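Local coordinates for vibralactone Cyclase (Boreostereum vibrans, PDB 6KD0), which probably catalyses the cyclization that forms the fused bicyclic beta-lactone of vibralactone, using an alpha/beta-hydrolase fold, at residues A[115-120]-A[316-321]; A[302-307]-A[327-332]. All coordinates share one frame; numbering follows the deposited sequence.

Overall arrangement
Both contacts of this chain gather around its C-terminal helix, 321-338. From the N terminus, the chain passes through helices 18-24 and 35-54 and strands 64-73, 76-85 and 97-101 before helix 115-125 supplies segment 115-120, the first half of contact 1. That contact closes 195 residues later, when 316-321 returns to it. Before that closure, strand 301-307 has opened contact 2, which closes only 19 residues on, at helix 321-338. The segments therefore alternate, and the two contacts cross. Contact 2 fastens the last helix to an edge strand of the sheet, 301-307; contact 1 ties the turn leading into that helix to helix 115-125. They touch where Gln327 packs on Asp117 and Arg318.

Contact 1: A[115-120]-A[316-321]; sequences DYDLRI and LFRSMK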
ATOM      1  N   ASP A 115       3.176 -11.258   4.691  1.00 19.58           N
ATOM      2  CA  ASP A 115       4.394 -12.016   4.962  1.00 20.54           C
ATOM      3  C   ASP A 115       4.725 -12.986   3.824  1.00 22.26           C
ATOM      4  O   ASP A 115       5.826 -12.945   3.253  1.00 24.82           O
ATOM      5  CB  ASP A 115       4.233 -12.748   6.293  1.00 20.67           C
ATOM      6  CG  ASP A 115       5.525 -13.335   6.802  1.00 21.68           C
ATOM      7  OD1 ASP A 115       6.468 -12.568   7.092  1.00 23.37           O
ATOM      8  OD2 ASP A 115       5.584 -14.570   6.932  1.00 23.28           O
ATOM      9  N   TYR A 116       3.775 -13.842   3.451  1.00 19.68           N
ATOM     10  CA  TYR A 116       4.054 -14.794   2.377  1.00 21.40           C
ATOM     11  C   TYR A 116       4.338 -14.075   1.067  1.00 22.13           C
ATOM     12  O   TYR A 116       5.301 -14.419   0.363  1.00 21.61           O
ATOM     13  CB  TYR A 116       2.899 -15.784   2.216  1.00 24.14           C
ATOM     14  CG  TYR A 116       2.899 -16.886   3.264  1.00 27.24           C
ATOM     15  CD1 TYR A 116       3.571 -16.728   4.475  1.00 25.23           C
ATOM     16  CD2 TYR A 116       2.212 -18.067   3.049  1.00 24.63           C
ATOM     17  CE1 TYR A 116       3.565 -17.729   5.441  1.00 27.75           C
ATOM     18  CE2 TYR A 116       2.205 -19.074   3.997  1.00 28.48           C
ATOM     19  CZ  TYR A 116       2.878 -18.902   5.187  1.00 25.43           C
ATOM     20  OH  TYR A 116       2.857 -19.897   6.120  1.00 32.04           O
ATOM     21  N   ASP A 117       3.558 -13.031   0.751  1.00 18.74           N
ATOM     22  CA  ASP A 117       3.788 -12.335  -0.510  1.00 19.52           C
ATOM     23  C   ASP A 117       5.217 -11.810  -0.567  1.00 18.90           C
ATOM     24  O   ASP A 117       5.897 -11.955  -1.587  1.00 22.09           O
ATOM     25  CB  ASP A 117       2.791 -11.189  -0.680  1.00 20.70           C
ATOM     26  CG  ASP A 117       1.479 -11.632  -1.320  1.00 25.01           C
ATOM     27  OD1 ASP A 117       1.521 -12.424  -2.278  1.00 23.99           O
ATOM     28  OD2 ASP A 117       0.401 -11.191  -0.864  1.00 24.36           O
ATOM     29  N   LEU A 118       5.717 -11.269   0.554  1.00 21.42           N
ATOM     30  CA  LEU A 118       7.056 -10.682   0.532  1.00 18.72           C
ATOM     31  C   LEU A 118       8.138 -11.765   0.511  1.00 20.83           C
ATOM     32  O   LEU A 118       9.175 -11.572  -0.142  1.00 21.07           O
ATOM     33  CB  LEU A 118       7.250  -9.729   1.716  1.00 19.99           C
ATOM     34  CG  LEU A 118       6.405  -8.441   1.638  1.00 20.23           C
ATOM     35  CD1 LEU A 118       6.594  -7.563   2.871  1.00 20.04           C
ATOM     36  CD2 LEU A 118       6.712  -7.629   0.366  1.00 19.64           C
ATOM     37  N   ARG A 119       7.903 -12.915   1.168  1.00 20.89           N
ATOM     38  CA  ARG A 119       8.824 -14.037   1.007  1.00 23.83           C
ATOM     39  C   ARG A 119       8.960 -14.371  -0.466  1.00 23.74           C
ATOM     40  O   ARG A 119      10.070 -14.574  -0.978  1.00 25.51           O
ATOM     41  CB  ARG A 119       8.341 -15.266   1.775  1.00 20.70           C
ATOM     42  CG  ARG A 119       8.424 -15.174   3.271  1.00 25.87           C
ATOM     43  CD  ARG A 119       7.705 -16.361   3.879  1.00 26.60           C
ATOM     44  NE  ARG A 119       7.348 -16.151   5.274  1.00 26.45           N
ATOM     45  CZ  ARG A 119       7.676 -16.977   6.262  1.00 26.85           C
ATOM     46  NH1 ARG A 119       8.384 -18.081   6.015  1.00 28.00           N
ATOM     47  NH2 ARG A 119       7.288 -16.707   7.488  1.00 22.99           N
ATOM     48  N   ILE A 120       7.826 -14.391  -1.175  1.00 22.79           N
ATOM     49  CA  ILE A 120       7.866 -14.717  -2.591  1.00 23.77           C
ATOM     50  C   ILE A 120       8.617 -13.632  -3.351  1.00 25.54           C
ATOM     51  O   ILE A 120       9.554 -13.922  -4.117  1.00 24.99           O
ATOM     52  CB  ILE A 120       6.432 -14.922  -3.106  1.00 24.53           C
ATOM     53  CG1 ILE A 120       5.852 -16.168  -2.429  1.00 20.52           C
ATOM     54  CG2 ILE A 120       6.404 -15.014  -4.626  1.00 20.68           C
ATOM     55  CD1 ILE A 120       4.368 -16.270  -2.479  1.00 19.33           C
ATOM     56  N   LEU A 316      -8.610 -10.883  -0.491  1.00 20.33           N
ATOM     57  CA  LEU A 316      -9.677 -11.733   0.001  1.00 20.34           C
ATOM     58  C   LEU A 316     -10.018 -12.872  -0.945  1.00 21.45           C
ATOM     59  O   LEU A 316     -10.611 -13.861  -0.502  1.00 21.72           O
ATOM     60  CB  LEU A 316     -10.926 -10.893   0.267  1.00 22.24           C
ATOM     61  CG  LEU A 316     -10.947 -10.277   1.669  1.00 26.49           C
ATOM     62  CD1 LEU A 316      -9.978  -9.070   1.797  1.00 25.28           C
ATOM     63  CD2 LEU A 316     -12.347  -9.900   2.059  1.00 29.15           C
ATOM     64  N   PHE A 317      -9.654 -12.772  -2.223  1.00 20.84           N
ATOM     65  CA  PHE A 317     -10.028 -13.786  -3.206  1.00 20.18           C
ATOM     66  C   PHE A 317      -8.834 -14.145  -4.078  1.00 21.07           C
ATOM     67  O   PHE A 317      -8.943 -14.227  -5.296  1.00 23.23           O
ATOM     68  CB  PHE A 317     -11.194 -13.288  -4.055  1.00 22.45           C
ATOM     69  CG  PHE A 317     -12.386 -12.862  -3.249  1.00 20.24           C
ATOM     70  CD1 PHE A 317     -13.255 -13.803  -2.735  1.00 24.57           C
ATOM     71  CD2 PHE A 317     -12.624 -11.520  -2.982  1.00 23.63           C
ATOM     72  CE1 PHE A 317     -14.355 -13.425  -1.976  1.00 25.56           C
ATOM     73  CE2 PHE A 317     -13.728 -11.127  -2.224  1.00 20.84           C
ATOM     74  CZ  PHE A 317     -14.593 -12.083  -1.716  1.00 24.79           C
ATOM     75  N   ARG A 318      -7.669 -14.371  -3.462  1.00 19.64           N
ATOM     76  CA  ARG A 318      -6.451 -14.579  -4.243  1.00 20.06           C
ATOM     77  C   ARG A 318      -6.559 -15.771  -5.192  1.00 22.39           C
ATOM     78  O   ARG A 318      -5.853 -15.809  -6.205  1.00 24.71           O
ATOM     79  CB  ARG A 318      -5.243 -14.757  -3.315  1.00 20.34           C
ATOM     80  CG  ARG A 318      -3.886 -14.802  -4.053  1.00 20.52           C
ATOM     81  CD  ARG A 318      -3.622 -13.479  -4.790  1.00 23.43           C
ATOM     82  NE  ARG A 318      -3.356 -12.442  -3.788  1.00 21.27           N
ATOM     83  CZ  ARG A 318      -2.153 -12.190  -3.280  1.00 22.09           C
ATOM     84  NH1 ARG A 318      -1.088 -12.862  -3.718  1.00 19.63           N
ATOM     85  NH2 ARG A 318      -2.004 -11.264  -2.332  1.00 20.24           N
ATOM     86  N   SER A 319      -7.448 -16.726  -4.917  1.00 23.50           N
ATOM     87  CA  SER A 319      -7.535 -17.893  -5.790  1.00 22.55           C
ATOM     88  C   SER A 319      -8.175 -17.552  -7.133  1.00 22.93           C
ATOM     89  O   SER A 319      -8.055 -18.339  -8.078  1.00 26.93           O
ATOM     90  CB  SER A 319      -8.297 -19.021  -5.094  1.00 29.71           C
ATOM     91  OG  SER A 319      -9.642 -18.646  -4.854  1.00 34.22           O
ATOM     92  N   MET A 320      -8.832 -16.398  -7.248  1.00 21.24           N
ATOM     93  CA  MET A 320      -9.296 -15.930  -8.547  1.00 22.81           C
ATOM     94  C   MET A 320      -8.108 -15.766  -9.479  1.00 24.37           C
ATOM     95  O   MET A 320      -7.044 -15.293  -9.067  1.00 22.54           O
ATOM     96  CB  MET A 320     -10.023 -14.588  -8.424  1.00 21.56           C
ATOM     97  CG  MET A 320     -11.433 -14.631  -7.880  1.00 26.82           C
ATOM     98  SD  MET A 320     -12.093 -12.957  -7.744  1.00 28.37           S
ATOM     99  CE  MET A 320     -12.444 -12.558  -9.454  1.00 26.13           C
ATOM    100  N   LYS A 321      -8.283 -16.170 -10.740  1.00 25.66           N
ATOM    101  CA  LYS A 321      -7.247 -15.911 -11.738  1.00 27.79           C
ATOM    102  C   LYS A 321      -6.987 -14.413 -11.874  1.00 24.92           C
ATOM    103  O   LYS A 321      -5.835 -13.984 -12.025  1.00 24.63           O
ATOM    104  CB  LYS A 321      -7.646 -16.519 -13.084  1.00 30.57           C
ATOM    105  CG  LYS A 321      -7.734 -18.039 -13.062  1.00 38.55           C
ATOM    106  CD  LYS A 321      -8.717 -18.575 -14.104  1.00 55.05           C
ATOM    107  CE  LYS A 321     -10.045 -17.798 -14.163  1.00 59.21           C
ATOM    108  NZ  LYS A 321     -10.812 -17.796 -12.888  1.00 63.67           N
TER
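Asp117 and Arg318 meet end-on, carboxylate against guanidinium, and this single pair makes the whole contact. Arg318 NH1 donates to Asp117 OD1 at 3.0 Å with a nearly straight N-H...O angle of 170°, while Arg318 NH2 reaches Asp117 OD2 at 2.8 Å. The two flat groups lie only 8° from coplanar, and both oxygens are approached on their syn side, an end-on bidentate salt bridge. The two side chains approach from opposite directions; Arg318 puts CG opposite its backbone N (chi1 -173°) and then bends at chi2 and chi3. Its NE is occupied by the carbonyl of His314, which helps fix the rotation of the guanidinium. Were Asp117 an alanine, the buried guanidinium would probably lose its matching charge and both end-on bonds, and be held less firmly by the His314 bond that remains. The buried pair contrasts with the solvent side of the 316-321 loop, where Ser319 and Lys321 are exposed and take no part. Within the fold, the bridge joins helix 115-125 to the turn between helices 313-316 and 321-338, and helix 35-54 packs on both partners, with Leu54 against Asp117 and Leu50 and Phe53 against Arg318.

Contact 2: A[302-307]-A[327-332]; sequences RMTMYP and QEETIE
Glu329 reaches from its helix toward strand 301-307 and engages Thr304 and Tyr306, two residues whose side chains leave the same side of the strand. Glu329 CB lies 3.6 Å from Tyr306 OH, so the phenol passes alongside the base of the chain. CG leaves CB pointing away from the backbone N (chi1 -178°) and starts an extended arm that carries the carboxylate toward the strand. There the Thr304 methyl lies over one face of the carboxylate, with Thr304 CG2 3.3 Å from Glu329 CD, a tight approach. At the tip the oxygens divide the work: Glu329 OE1 accepts from Thr304 OG1 at 2.9 Å, and Glu329 OE2 takes a weak hydrogen bond from Tyr306 OH at 2.8 Å. The threonine hydroxyl arrives on the methyl's side, 62° out of the carboxylate plane, and the tyrosine ring is turned 66° from that plane. The two hydroxyls probably limit the carboxylate's rotation, the threonine more than the weakly bonded tyrosine. Phe326 also meets the Tyr306 ring. Met303 and Met305 point the other way, onto helix 284-296, leaving this edge strand sandwiched between helices. This is the three-layer alpha/beta/alpha arrangement that the alpha/beta-hydrolase fold shares, here at the sheet's last strand and the C-terminal helix 321-338.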
ATOM      1  N   ARG A 302       2.706   5.462 -14.102  1.00 24.26           N
ATOM      2  CA  ARG A 302       1.942   4.422 -14.775  1.00 29.52           C
ATOM      3  C   ARG A 302       0.717   4.096 -13.939  1.00 27.48           C
ATOM      4  O   ARG A 302       0.778   4.110 -12.711  1.00 29.21           O
ATOM      5  CB  ARG A 302       2.766   3.167 -15.011  1.00 27.12           C
ATOM      6  CG  ARG A 302       3.808   3.347 -16.076  1.00 31.00           C
ATOM      7  CD  ARG A 302       4.419   2.046 -16.535  1.00 35.93           C
ATOM      8  NE  ARG A 302       5.515   2.327 -17.457  1.00 44.77           N
ATOM      9  CZ  ARG A 302       6.343   1.419 -17.968  1.00 47.65           C
ATOM     10  NH1 ARG A 302       6.218   0.132 -17.652  1.00 46.94           N
ATOM     11  NH2 ARG A 302       7.307   1.810 -18.800  1.00 47.99           N
ATOM     12  N   MET A 303      -0.394   3.836 -14.610  1.00 28.18           N
ATOM     13  CA  MET A 303      -1.668   3.545 -13.977  1.00 27.24           C
ATOM     14  C   MET A 303      -2.148   2.205 -14.514  1.00 30.42           C
ATOM     15  O   MET A 303      -1.956   1.906 -15.696  1.00 28.15           O
ATOM     16  CB  MET A 303      -2.670   4.660 -14.293  1.00 26.67           C
ATOM     17  CG  MET A 303      -4.140   4.289 -14.255  1.00 31.77           C
ATOM     18  SD  MET A 303      -4.725   4.110 -12.568  1.00 44.69           S
ATOM     19  CE  MET A 303      -4.218   5.687 -11.879  1.00 41.47           C
ATOM     20  N   THR A 304      -2.718   1.381 -13.640  1.00 24.15           N
ATOM     21  CA  THR A 304      -3.381   0.144 -14.034  1.00 26.44           C
ATOM     22  C   THR A 304      -4.730   0.107 -13.353  1.00 28.25           C
ATOM     23  O   THR A 304      -4.793   0.210 -12.124  1.00 23.02           O
ATOM     24  CB  THR A 304      -2.585  -1.097 -13.632  1.00 33.13           C
ATOM     25  OG1 THR A 304      -1.272  -1.023 -14.189  1.00 36.21           O
ATOM     26  CG2 THR A 304      -3.295  -2.331 -14.152  1.00 25.76           C
ATOM     27  N   MET A 305      -5.795  -0.057 -14.138  1.00 22.56           N
ATOM     28  CA  MET A 305      -7.158  -0.101 -13.624  1.00 23.49           C
ATOM     29  C   MET A 305      -7.732  -1.513 -13.744  1.00 27.16           C
ATOM     30  O   MET A 305      -7.648  -2.139 -14.811  1.00 29.34           O
ATOM     31  CB  MET A 305      -8.044   0.908 -14.368  1.00 27.29           C
ATOM     32  CG  MET A 305      -9.533   0.777 -14.052  1.00 27.99           C
ATOM     33  SD  MET A 305      -9.973   1.185 -12.329  1.00 26.54           S
ATOM     34  CE  MET A 305      -9.589   2.948 -12.271  1.00 25.82           C
ATOM     35  N   TYR A 306      -8.313  -2.021 -12.654  1.00 21.55           N
ATOM     36  CA  TYR A 306      -9.041  -3.287 -12.652  1.00 21.58           C
ATOM     37  C   TYR A 306     -10.533  -3.006 -12.562  1.00 22.64           C
ATOM     38  O   TYR A 306     -11.079  -2.836 -11.460  1.00 22.44           O
ATOM     39  CB  TYR A 306      -8.580  -4.186 -11.499  1.00 19.09           C
ATOM     40  CG  TYR A 306      -7.283  -4.885 -11.818  1.00 24.23           C
ATOM     41  CD1 TYR A 306      -6.087  -4.182 -11.864  1.00 20.54           C
ATOM     42  CD2 TYR A 306      -7.263  -6.244 -12.121  1.00 27.42           C
ATOM     43  CE1 TYR A 306      -4.906  -4.817 -12.182  1.00 27.19           C
ATOM     44  CE2 TYR A 306      -6.079  -6.890 -12.437  1.00 27.35           C
ATOM     45  CZ  TYR A 306      -4.909  -6.173 -12.461  1.00 26.70           C
ATOM     46  OH  TYR A 306      -3.725  -6.802 -12.782  1.00 33.35           O
ATOM     47  N   PRO A 307     -11.242  -2.930 -13.692  1.00 25.02           N
ATOM     48  CA  PRO A 307     -12.675  -2.623 -13.635  1.00 24.66           C
ATOM     49  C   PRO A 307     -13.478  -3.767 -13.034  1.00 22.50           C
ATOM     50  O   PRO A 307     -13.103  -4.938 -13.112  1.00 25.71           O
ATOM     51  CB  PRO A 307     -13.063  -2.387 -15.102  1.00 29.63           C
ATOM     52  CG  PRO A 307     -11.928  -2.849 -15.930  1.00 25.60           C
ATOM     53  CD  PRO A 307     -10.715  -3.004 -15.067  1.00 23.03           C
ATOM     54  N   GLN A 327      -1.708  -9.600  -8.474  1.00 20.06           N
ATOM     55  CA  GLN A 327      -0.432  -9.723  -7.762  1.00 19.41           C
ATOM     56  C   GLN A 327       0.746  -9.784  -8.734  1.00 20.84           C
ATOM     57  O   GLN A 327       1.806  -9.189  -8.475  1.00 19.74           O
ATOM     58  CB  GLN A 327      -0.420 -10.930  -6.829  1.00 20.06           C
ATOM     59  CG  GLN A 327       0.843 -10.995  -5.964  1.00 21.11           C
ATOM     60  CD  GLN A 327       0.976  -9.819  -4.992  1.00 24.12           C
ATOM     61  OE1 GLN A 327       0.017  -9.082  -4.740  1.00 25.64           O
ATOM     62  NE2 GLN A 327       2.161  -9.656  -4.430  1.00 24.31           N
ATOM     63  N   GLU A 328       0.568 -10.469  -9.871  1.00 20.78           N
ATOM     64  CA  GLU A 328       1.625 -10.535 -10.880  1.00 23.96           C
ATOM     65  C   GLU A 328       1.953  -9.152 -11.426  1.00 23.08           C
ATOM     66  O   GLU A 328       3.123  -8.822 -11.638  1.00 24.10           O
ATOM     67  CB  GLU A 328       1.215 -11.465 -12.023  1.00 24.48           C
ATOM     68  CG  GLU A 328       1.184 -12.944 -11.655  1.00 30.45           C
ATOM     69  CD  GLU A 328       0.451 -13.785 -12.703  1.00 42.77           C
ATOM     70  OE1 GLU A 328       0.202 -13.262 -13.815  1.00 39.76           O
ATOM     71  OE2 GLU A 328       0.119 -14.959 -12.415  1.00 43.83           O
ATOM     72  N   GLU A 329       0.931  -8.329 -11.657  1.00 22.34           N
ATOM     73  CA  GLU A 329       1.162  -6.976 -12.151  1.00 22.71           C
ATOM     74  C   GLU A 329       1.739  -6.065 -11.068  1.00 22.23           C
ATOM     75  O   GLU A 329       2.496  -5.137 -11.388  1.00 21.83           O
ATOM     76  CB  GLU A 329      -0.129  -6.396 -12.715  1.00 23.80           C
ATOM     77  CG  GLU A 329       0.058  -4.993 -13.302  1.00 33.43           C
ATOM     78  CD  GLU A 329      -0.951  -4.669 -14.389  1.00 43.23           C
ATOM     79  OE1 GLU A 329      -0.696  -3.720 -15.173  1.00 42.18           O
ATOM     80  OE2 GLU A 329      -2.002  -5.355 -14.450  1.00 43.19           O
ATOM     81  N   THR A 330       1.405  -6.312  -9.795  1.00 20.16           N
ATOM     82  CA  THR A 330       2.107  -5.646  -8.697  1.00 20.45           C
ATOM     83  C   THR A 330       3.602  -5.905  -8.797  1.00 22.50           C
ATOM     84  O   THR A 330       4.428  -4.979  -8.734  1.00 22.20           O
ATOM     85  CB  THR A 330       1.585  -6.147  -7.338  1.00 21.42           C
ATOM     86  OG1 THR A 330       0.205  -5.792  -7.174  1.00 19.96           O
ATOM     87  CG2 THR A 330       2.406  -5.544  -6.186  1.00 18.59           C
ATOM     88  N   ILE A 331       3.963  -7.177  -8.953  1.00 20.89           N
ATOM     89  CA  ILE A 331       5.370  -7.558  -9.015  1.00 22.26           C
ATOM     90  C   ILE A 331       6.033  -6.987 -10.266  1.00 23.32           C
ATOM     91  O   ILE A 331       7.197  -6.567 -10.224  1.00 23.89           O
ATOM     92  CB  ILE A 331       5.503  -9.089  -8.928  1.00 23.18           C
ATOM     93  CG1 ILE A 331       5.055  -9.565  -7.540  1.00 22.57           C
ATOM     94  CG2 ILE A 331       6.926  -9.510  -9.223  1.00 23.65           C
ATOM     95  CD1 ILE A 331       4.962 -11.077  -7.416  1.00 25.84           C
ATOM     96  N   GLU A 332       5.296  -6.928 -11.382  1.00 24.89           N
ATOM     97  CA  GLU A 332       5.817  -6.328 -12.615  1.00 23.89           C
ATOM     98  C   GLU A 332       6.044  -4.829 -12.455  1.00 25.47           C
ATOM     99  O   GLU A 332       7.007  -4.278 -13.002  1.00 24.20           O
ATOM    100  CB  GLU A 332       4.860  -6.577 -13.783  1.00 27.56           C
ATOM    101  CG  GLU A 332       5.010  -7.916 -14.488  1.00 33.80           C
ATOM    102  CD  GLU A 332       3.897  -8.156 -15.509  1.00 49.17           C
ATOM    103  OE1 GLU A 332       3.744  -9.318 -15.963  1.00 52.38           O
ATOM    104  OE2 GLU A 332       3.179  -7.181 -15.858  1.00 45.87           O
TER